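Local coordinates for SusD superfamily protein (Bacteroides thetaiotaomicron, PDB 3MCX) that is of unknown function but, as a SusD-family protein of the outer membrane, probably binds glycans for uptake, and carries zinc ions in the crystal, at residues Arg129-Phe134 with Gln205-Arg210; Thr226-Asn231 with Ile354-Val359. All blocks are in the same frame, centred on the assembly; numbering follows the deposited sequence. Where two conformers were deposited one is given.

Interaction 1 of 2, residues Arg129-Phe134 with Gln205-Arg210; sequences RGLSLF and QALLSR
Leu207 reaches across to helix 115-140 with one methyl, placing CD1 4.1 Å from CD2 of Leu131. The two leucine side chains cross nearly perpendicular, and this one methyl of each makes the contact. Their first torsions differ: in Leu207 CG stands beside the backbone N and anti to the carbonyl carbon (chi1 -69°), while in Leu131 it lies beside the carbonyl carbon. The other methyl of Leu207, CD2, lies over the guanidinium of Arg210 one turn on, 3.8 Å above its plane and offset toward the rim.

Helices 115-140 and 201-214 run in broadly the same direction here, within the helical part of a SusD-family fold whose sequence family belongs to the TPR clan. Met183 of helix 172-186 also touches Leu131.

Further along, Ser209 faces its own helix: OG donates to Ala206 O at 2.7 Å, on a lone pair in the carbonyl plane, and that oxygen also accepts the backbone N of Arg210. Asn362 is a second partner of the serine hydroxyl.

Arg210 then brings aliphatic carbon to the edge of a ring. Its CD lies 3.9 Å from CE2 of Phe134, near the ring plane, and the chain bends about the CG-CD bond (chi3 -67°), carrying the guanidinium onward. Although the ring and guanidinium planes are only 23° apart, the meeting is at the edge through the methylene. NH2 is held by a salt bridge to Glu358 and a hydrogen bond to the carbonyl of Ile353.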
loop_
_atom_site.group_PDB
_atom_site.type_symbol
_atom_site.label_atom_id
_atom_site.label_comp_id
_atom_site.label_asym_id
_atom_site.label_seq_id
_atom_site.Cartn_x
_atom_site.Cartn_y
_atom_site.Cartn_z
ATOM N N ARG A 129 2.720 13.862 -5.193
ATOM C CA ARG A 129 3.980 13.678 -5.947
ATOM C C ARG A 129 4.967 12.799 -5.171
ATOM O O ARG A 129 5.598 11.904 -5.720
ATOM C CB ARG A 129 4.636 15.016 -6.263
ATOM C CG ARG A 129 5.705 14.925 -7.353
ATOM C CD ARG A 129 6.269 16.248 -7.748
ATOM N NE ARG A 129 7.069 16.881 -6.710
ATOM C CZ ARG A 129 7.556 18.105 -6.801
ATOM N NH1 ARG A 129 7.314 18.826 -7.870
ATOM N NH2 ARG A 129 8.309 18.623 -5.820
ATOM N N GLY A 130 5.110 13.079 -3.893
ATOM C CA GLY A 130 5.999 12.292 -3.050
ATOM C C GLY A 130 5.553 10.862 -2.888
ATOM O O GLY A 130 6.349 9.907 -3.025
ATOM N N LEU A 131 4.247 10.684 -2.655
ATOM C CA LEU A 131 3.692 9.333 -2.529
ATOM C C LEU A 131 3.894 8.528 -3.822
ATOM O O LEU A 131 4.262 7.350 -3.782
ATOM C CB LEU A 131 2.214 9.442 -2.202
ATOM C CG LEU A 131 1.441 8.156 -1.987
ATOM C CD1 LEU A 131 2.124 7.282 -0.940
ATOM C CD2 LEU A 131 -0.024 8.519 -1.572
ATOM N N SER A 132 3.691 9.198 -4.956
ATOM C CA SER A 132 3.841 8.546 -6.245
ATOM C C SER A 132 5.296 8.094 -6.469
ATOM O O SER A 132 5.539 6.972 -6.883
ATOM C CB SER A 132 3.300 9.440 -7.335
ATOM O OG SER A 132 1.884 9.633 -7.200
ATOM N N LEU A 133 6.261 8.978 -6.193
ATOM C CA LEU A 133 7.665 8.620 -6.380
ATOM C C LEU A 133 8.009 7.466 -5.423
ATOM O O LEU A 133 8.729 6.535 -5.814
ATOM C CB LEU A 133 8.553 9.823 -6.141
ATOM C CG LEU A 133 10.066 9.550 -6.234
ATOM C CD1 LEU A 133 10.491 8.906 -7.552
ATOM C CD2 LEU A 133 10.886 10.841 -5.954
ATOM N N PHE A 134 7.514 7.496 -4.183
ATOM C CA PHE A 134 7.730 6.412 -3.221
ATOM C C PHE A 134 7.229 5.077 -3.779
ATOM O O PHE A 134 7.919 4.061 -3.715
ATOM C CB PHE A 134 7.024 6.764 -1.901
ATOM C CG PHE A 134 7.105 5.713 -0.829
ATOM C CD1 PHE A 134 8.310 5.336 -0.293
ATOM C CD2 PHE A 134 5.959 5.139 -0.322
ATOM C CE1 PHE A 134 8.369 4.415 0.737
ATOM C CE2 PHE A 134 6.021 4.197 0.696
ATOM C CZ PHE A 134 7.211 3.855 1.230
ATOM N N GLN A 205 1.551 12.957 7.733
ATOM C CA GLN A 205 2.455 12.470 8.773
ATOM C C GLN A 205 2.387 10.947 8.865
ATOM O O GLN A 205 3.421 10.318 9.064
ATOM C CB GLN A 205 2.134 13.114 10.131
ATOM C CG GLN A 205 2.686 14.508 10.320
ATOM C CD GLN A 205 4.199 14.484 10.576
ATOM O OE1 GLN A 205 4.978 14.139 9.697
ATOM N NE2 GLN A 205 4.599 14.817 11.789
ATOM N N ALA A 206 1.200 10.363 8.711
ATOM C CA ALA A 206 1.045 8.905 8.701
ATOM C C ALA A 206 1.866 8.307 7.561
ATOM O O ALA A 206 2.629 7.356 7.757
ATOM C CB ALA A 206 -0.445 8.515 8.554
ATOM N N LEU A 207 1.749 8.886 6.371
ATOM C CA LEU A 207 2.524 8.383 5.235
ATOM C C LEU A 207 4.028 8.568 5.460
ATOM O O LEU A 207 4.833 7.671 5.133
ATOM C CB LEU A 207 2.119 9.080 3.935
ATOM C CG LEU A 207 0.715 8.731 3.443
ATOM C CD1 LEU A 207 0.306 9.744 2.338
ATOM C CD2 LEU A 207 0.633 7.231 2.995
ATOM N N LEU A 208 4.428 9.696 6.043
ATOM C CA LEU A 208 5.829 9.874 6.394
ATOM C C LEU A 208 6.312 8.799 7.373
ATOM O O LEU A 208 7.451 8.348 7.270
ATOM C CB LEU A 208 6.088 11.280 6.945
ATOM C CG LEU A 208 6.356 12.355 5.878
ATOM C CD1 LEU A 208 6.173 13.777 6.507
ATOM C CD2 LEU A 208 7.764 12.183 5.295
ATOM N N SER A 209 5.465 8.360 8.304
ATOM C CA SER A 209 5.887 7.266 9.204
ATOM C C SER A 209 6.194 5.995 8.429
ATOM O O SER A 209 7.159 5.287 8.756
ATOM C CB SER A 209 4.916 7.012 10.370
ATOM O OG SER A 209 3.742 6.328 9.971
ATOM N N ARG A 210 5.400 5.701 7.401
ATOM C CA ARG A 210 5.645 4.566 6.542
ATOM C C ARG A 210 6.934 4.738 5.772
ATOM O O ARG A 210 7.713 3.812 5.661
ATOM C CB ARG A 210 4.454 4.400 5.595
ATOM C CG ARG A 210 4.599 3.243 4.597
ATOM C CD ARG A 210 3.517 3.248 3.549
ATOM N NE ARG A 210 2.194 2.958 4.078
ATOM C CZ ARG A 210 1.065 3.056 3.374
ATOM N NH1 ARG A 210 1.082 3.489 2.130
ATOM N NH2 ARG A 210 -0.084 2.707 3.918
#

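Interaction 2 of 2, residues Thr226-Asn231 with Ile354-Val359; sequences TDVIKN and IRLSEV
Val228 and Ile229, neighbours on helix 218-231, meet Leu356 and Val359 at the start of helix 356-370. Val228 points toward the partner segment and divides its contacts between two residues. CG1, placed anti to the backbone N (chi1 178°), lies 3.9 Å from Leu356 CD1, the two side chains running antiparallel alongside one another. Its branch carbon is also engaged, with CB 4.0 Å from Val359 CG1.

That same valine methyl serves Ile229, whose CG1 approaches it at 4.0 Å. Val359 CG1 is therefore shared by two successive residues of the facing helix. Ile229 and Val359 are likewise antiparallel, and the isoleucine tip runs on until CD1 is 4.1 Å from Val359 O. Ile229 is also touched by Tyr360 and Ala363 of helix 356-370 and Tyr380 of helix 374-385.

At the end of helix 218-231, Asn231 bonds back to its own helix: ND2 donates to Asp227 OD1 at 2.9 Å. The bond is almost straight, at 176°, and the acceptor lies in the plane of the asparagine amide, though it is met on the anti side of the carboxylate and 24° out of that plane.

On the other side of the contact strand 351-355 passes directly into helix 356-370, with Arg355 at the N-cap position and its guanidinium engaged by Glu255, Glu413 and Glu417. The contact thus joins helix 218-231 to a strand-to-helix junction in the largely helical framework of the SusD family. No hydrogen bond joins the two segments; methyl and methylene carbons meet at van der Waals distance, consistent with hydrocarbon burial, not directional bonding, holding them together.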
loop_
_atom_site.group_PDB
_atom_site.type_symbol
_atom_site.label_atom_id
_atom_site.label_comp_id
_atom_site.label_asym_id
_atom_site.label_seq_id
_atom_site.Cartn_x
_atom_site.Cartn_y
_atom_site.Cartn_z
ATOM N N THR A 226 3.908 9.177 16.170
ATOM C CA THR A 226 3.386 9.655 17.465
ATOM C C THR A 226 2.734 11.026 17.381
ATOM O O THR A 226 1.851 11.339 18.181
ATOM C CB THR A 226 4.426 9.593 18.614
ATOM O OG1 THR A 226 5.594 10.340 18.276
ATOM C CG2 THR A 226 4.799 8.143 18.952
ATOM N N ASP A 227 3.151 11.856 16.433
ATOM C CA ASP A 227 2.423 13.096 16.183
ATOM C C ASP A 227 0.962 12.757 15.875
ATOM O O ASP A 227 0.063 13.300 16.531
ATOM C CB ASP A 227 3.068 13.860 15.031
ATOM C CG ASP A 227 2.473 15.246 14.790
ATOM O OD1 ASP A 227 1.721 15.786 15.615
ATOM O OD2 ASP A 227 2.812 15.808 13.736
ATOM N N VAL A 228 0.733 11.817 14.962
ATOM C CA VAL A 228 -0.646 11.421 14.631
ATOM C C VAL A 228 -1.376 10.846 15.853
ATOM O O VAL A 228 -2.505 11.226 16.163
ATOM C CB VAL A 228 -0.684 10.425 13.467
ATOM C CG1 VAL A 228 -2.157 9.992 13.185
ATOM C CG2 VAL A 228 0.005 11.044 12.215
ATOM N N ILE A 229 -0.723 9.912 16.547
ATOM C CA ILE A 229 -1.328 9.203 17.674
ATOM C C ILE A 229 -1.700 10.163 18.792
ATOM O O ILE A 229 -2.827 10.114 19.304
ATOM C CB ILE A 229 -0.368 8.141 18.200
ATOM C CG1 ILE A 229 -0.195 7.019 17.186
ATOM C CG2 ILE A 229 -0.863 7.552 19.579
ATOM C CD1 ILE A 229 1.020 6.122 17.473
ATOM N N LYS A 230 -0.770 11.047 19.154
ATOM C CA LYS A 230 -0.931 11.917 20.326
ATOM C C LYS A 230 -1.733 13.185 20.057
ATOM O O LYS A 230 -2.405 13.693 20.956
ATOM C CB LYS A 230 0.438 12.338 20.883
ATOM C CG LYS A 230 1.239 11.216 21.542
ATOM C CD LYS A 230 2.722 11.585 21.676
ATOM C CE LYS A 230 3.540 10.513 22.397
ATOM N NZ LYS A 230 3.008 10.164 23.750
ATOM N N ASN A 231 -1.629 13.716 18.838
ATOM C CA ASN A 231 -2.095 15.074 18.586
ATOM C C ASN A 231 -3.265 15.250 17.640
ATOM O O ASN A 231 -3.691 16.388 17.400
ATOM C CB ASN A 231 -0.909 15.896 18.069
ATOM C CG ASN A 231 0.257 15.928 19.045
ATOM O OD1 ASN A 231 0.065 16.006 20.269
ATOM N ND2 ASN A 231 1.483 15.864 18.506
ATOM N N ILE A 354 -4.158 4.727 3.955
ATOM C CA ILE A 354 -3.493 4.508 5.239
ATOM C C ILE A 354 -4.494 4.754 6.365
ATOM O O ILE A 354 -5.339 5.639 6.284
ATOM C CB ILE A 354 -2.198 5.369 5.375
ATOM C CG1 ILE A 354 -1.415 5.018 6.638
ATOM C CG2 ILE A 354 -2.525 6.852 5.314
ATOM C CD1 ILE A 354 0.075 5.405 6.561
ATOM N N ARG A 355 -4.414 3.928 7.399
ATOM C CA ARG A 355 -5.294 4.052 8.548
ATOM C C ARG A 355 -4.536 3.942 9.878
ATOM O O ARG A 355 -3.366 3.561 9.947
ATOM C CB ARG A 355 -6.439 3.051 8.474
ATOM C CG ARG A 355 -6.048 1.626 8.591
ATOM C CD ARG A 355 -7.283 0.732 8.468
ATOM N NE ARG A 355 -6.934 -0.694 8.422
ATOM C CZ ARG A 355 -6.835 -1.543 9.456
ATOM N NH1 ARG A 355 -7.209 -1.210 10.689
ATOM N NH2 ARG A 355 -6.431 -2.778 9.238
ATOM N N LEU A 356 -5.237 4.317 10.934
ATOM C CA LEU A 356 -4.610 4.521 12.219
ATOM C C LEU A 356 -3.913 3.257 12.747
ATOM O O LEU A 356 -2.884 3.380 13.400
ATOM C CB LEU A 356 -5.649 5.044 13.206
ATOM C CG LEU A 356 -5.163 5.663 14.508
ATOM C CD1 LEU A 356 -4.200 6.847 14.246
ATOM C CD2 LEU A 356 -6.326 6.063 15.421
ATOM N N SER A 357 -4.474 2.059 12.544
ATOM C CA SER A 357 -3.803 0.852 13.070
ATOM C C SER A 357 -2.363 0.745 12.536
ATOM O O SER A 357 -1.452 0.335 13.286
ATOM C CB SER A 357 -4.544 -0.446 12.729
ATOM O OG SER A 357 -5.705 -0.627 13.518
ATOM N N GLU A 358 -2.148 1.108 11.265
ATOM C CA GLU A 358 -0.796 1.018 10.702
ATOM C C GLU A 358 0.121 1.984 11.431
ATOM O O GLU A 358 1.290 1.677 11.666
ATOM C CB GLU A 358 -0.755 1.298 9.197
ATOM C CG GLU A 358 0.654 1.259 8.654
ATOM C CD GLU A 358 0.777 1.642 7.198
ATOM O OE1 GLU A 358 -0.233 1.576 6.489
ATOM O OE2 GLU A 358 1.880 2.034 6.770
ATOM N N VAL A 359 -0.409 3.150 11.758
ATOM C CA VAL A 359 0.379 4.195 12.413
ATOM C C VAL A 359 0.836 3.711 13.799
ATOM O O VAL A 359 1.989 3.887 14.171
ATOM C CB VAL A 359 -0.396 5.538 12.505
ATOM C CG1 VAL A 359 0.405 6.559 13.286
ATOM C CG2 VAL A 359 -0.737 6.071 11.108
#

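In the fold
Read from the N terminus, interaction 1 closes a loop of 70 intervening residues, which include helix 172-186, bringing helix 201-214 back to helix 115-140. Interaction 2 opens only afterwards, on the next helix, 218-231, and closes across 122 intervening residues where strand 351-355 turns into helix 356-370. The two contacts are thus in series, neither nested nor crossed, with centres 14 Å apart. Helix 201-214 connects them: Gln205 NE2 probably hydrogen-bonds to Asp227 OD2 at 2.8 Å, and Ala206 CB packs 3.5 Å from Val359 CG2. Together they join an early helix, the consecutive pair 201-214 and 218-231, and the later strand-helix unit through largely buried side chains.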